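Local coordinates for protein 4-hydroxybutyrate CoA-transferase (Porphyromonas gingivalis, PDB 3EH7) that probably transfers coenzyme A between acyl-CoA thioesters and short-chain carboxylates such as acetate or 4-hydroxybutyrate, at residues A207-D212 and V389-T394. Numbering follows the deposited sequence.
Sequences AELIED and VDYVVT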
loop_
_atom_site.group_PDB
_atom_site.type_symbol
_atom_site.label_atom_id
_atom_site.label_comp_id
_atom_site.label_asym_id
_atom_site.label_seq_id
_atom_site.Cartn_x
_atom_site.Cartn_y
_atom_site.Cartn_z
ATOM N N ALA A 207 1.660 24.127 7.312
ATOM C CA ALA A 207 1.251 25.213 6.400
ATOM C C ALA A 207 2.289 25.555 5.350
ATOM O O ALA A 207 1.965 25.919 4.206
ATOM C CB ALA A 207 0.891 26.486 7.189
ATOM N N GLU A 208 3.538 25.466 5.755
ATOM C CA GLU A 208 4.652 25.666 4.853
ATOM C C GLU A 208 4.586 24.722 3.663
ATOM O O GLU A 208 5.129 25.014 2.616
ATOM C CB GLU A 208 5.914 25.322 5.611
ATOM C CG GLU A 208 7.117 26.104 5.269
ATOM C CD GLU A 208 8.141 25.979 6.378
ATOM O OE1 GLU A 208 8.086 26.768 7.360
ATOM O OE2 GLU A 208 8.985 25.072 6.265
ATOM N N LEU A 209 3.986 23.547 3.852
ATOM C CA LEU A 209 4.029 22.531 2.809
ATOM C C LEU A 209 2.788 22.602 1.909
ATOM O O LEU A 209 2.691 21.867 0.911
ATOM C CB LEU A 209 4.212 21.142 3.445
ATOM C CG LEU A 209 5.537 20.881 4.169
ATOM C CD1 LEU A 209 5.520 19.487 4.834
ATOM C CD2 LEU A 209 6.731 20.992 3.224
ATOM N N ILE A 210 1.859 23.501 2.249
ATOM C CA ILE A 210 0.607 23.652 1.537
ATOM C C ILE A 210 0.654 24.880 0.652
ATOM O O ILE A 210 0.776 26.008 1.151
ATOM C CB ILE A 210 -0.572 23.783 2.523
ATOM C CG1 ILE A 210 -0.745 22.466 3.276
ATOM C CG2 ILE A 210 -1.878 24.197 1.759
ATOM C CD1 ILE A 210 -1.688 22.481 4.441
ATOM N N GLU A 211 0.595 24.669 -0.659
ATOM C CA GLU A 211 0.633 25.765 -1.607
ATOM C C GLU A 211 -0.776 26.114 -2.059
ATOM O O GLU A 211 -1.724 25.354 -1.837
ATOM C CB GLU A 211 1.452 25.390 -2.831
ATOM C CG GLU A 211 2.920 25.078 -2.548
ATOM C CD GLU A 211 3.497 24.171 -3.636
ATOM O OE1 GLU A 211 3.334 22.925 -3.547
ATOM O OE2 GLU A 211 4.090 24.712 -4.600
ATOM N N ASP A 212 -0.895 27.277 -2.693
ATOM C CA ASP A 212 -2.177 27.741 -3.173
ATOM C C ASP A 212 -2.718 26.686 -4.098
ATOM O O ASP A 212 -1.976 26.135 -4.879
ATOM C CB ASP A 212 -2.029 29.023 -3.971
ATOM C CG ASP A 212 -1.694 30.213 -3.113
ATOM O OD1 ASP A 212 -2.041 30.250 -1.907
ATOM O OD2 ASP A 212 -1.096 31.120 -3.672
ATOM N N VAL A 389 6.267 6.211 3.357
ATOM C CA VAL A 389 6.210 7.435 4.166
ATOM C C VAL A 389 6.865 8.564 3.360
ATOM O O VAL A 389 7.816 8.303 2.621
ATOM C CB VAL A 389 6.883 7.180 5.526
ATOM C CG1 VAL A 389 8.365 6.745 5.312
ATOM C CG2 VAL A 389 6.764 8.420 6.444
ATOM N N ASP A 390 6.359 9.800 3.472
ATOM C CA ASP A 390 6.827 10.919 2.669
ATOM C C ASP A 390 7.442 11.958 3.638
ATOM O O ASP A 390 8.595 11.795 4.037
ATOM C CB ASP A 390 5.617 11.423 1.868
ATOM C CG ASP A 390 5.942 12.502 0.883
ATOM O OD1 ASP A 390 7.139 12.800 0.711
ATOM O OD2 ASP A 390 4.958 13.012 0.252
ATOM N N TYR A 391 6.666 12.954 4.080
ATOM C CA TYR A 391 7.081 13.924 5.096
ATOM C C TYR A 391 6.708 13.511 6.501
ATOM O O TYR A 391 5.624 12.931 6.761
ATOM C CB TYR A 391 6.415 15.278 4.859
ATOM C CG TYR A 391 6.826 16.003 3.610
ATOM C CD1 TYR A 391 6.119 15.822 2.424
ATOM C CD2 TYR A 391 7.886 16.907 3.616
ATOM C CE1 TYR A 391 6.473 16.494 1.255
ATOM C CE2 TYR A 391 8.255 17.609 2.454
ATOM C CZ TYR A 391 7.535 17.386 1.287
ATOM O OH TYR A 391 7.845 18.025 0.148
ATOM N N VAL A 392 7.592 13.841 7.430
ATOM C CA VAL A 392 7.305 13.702 8.843
ATOM C C VAL A 392 7.537 15.056 9.471
ATOM O O VAL A 392 8.542 15.706 9.185
ATOM C CB VAL A 392 8.203 12.637 9.509
ATOM C CG1 VAL A 392 7.989 12.617 11.030
ATOM C CG2 VAL A 392 7.948 11.245 8.881
ATOM N N VAL A 393 6.599 15.501 10.300
ATOM C CA VAL A 393 6.663 16.847 10.884
ATOM C C VAL A 393 6.451 16.821 12.391
ATOM O O VAL A 393 5.470 16.231 12.881
ATOM C CB VAL A 393 5.594 17.787 10.264
ATOM C CG1 VAL A 393 5.659 19.155 10.905
ATOM C CG2 VAL A 393 5.758 17.900 8.730
ATOM N N THR A 394 7.386 17.434 13.117
ATOM C CA THR A 394 7.233 17.685 14.547
ATOM C C THR A 394 7.367 19.175 14.838
ATOM O O THR A 394 7.589 19.968 13.932
ATOM C CB THR A 394 8.258 16.919 15.385
ATOM O OG1 THR A 394 9.542 17.530 15.237
ATOM C CG2 THR A 394 8.313 15.436 14.990
#
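Tyr391, at the start of strand 391-394, presents one face of its ring to Leu209 of segment 207-212. Leu209 CD1 sits over that face, 4.0 Å from the ring centroid and 24° off the normal, a CH-pi contact shifted toward the rim; its nearest ring atom is Tyr391 CD2, at 3.7 Å. The second methyl reaches toward the hydroxyl end of the same ring, Leu209 CD2 lying 3.8 Å from Tyr391 CE2, so both branches of the leucine fork bear on the ring. Tyr391 CG, opposite the carbonyl carbon (chi1 -66°), carries the ring over beside the leucine, the two side chains slanting across each other. Val392 points away. Val393 comes back to the leucine side, where its CG2 meets Leu209 CD1 at 4.2 Å, a looser apolar touch. Ile357 of neighbouring strand 355-359 joins all three side chains, while Ile202 and Asn205 of helix 197-208 also pack on Val393. Wholly apolar across the two segments, the contact sets segment 207-212, on helix 197-208, against one face of a mixed sheet whose strand 391-394 runs parallel to 355-359, the helix-on-sheet layering of an alpha/beta domain in the acetyl-CoA hydrolase/transferase family.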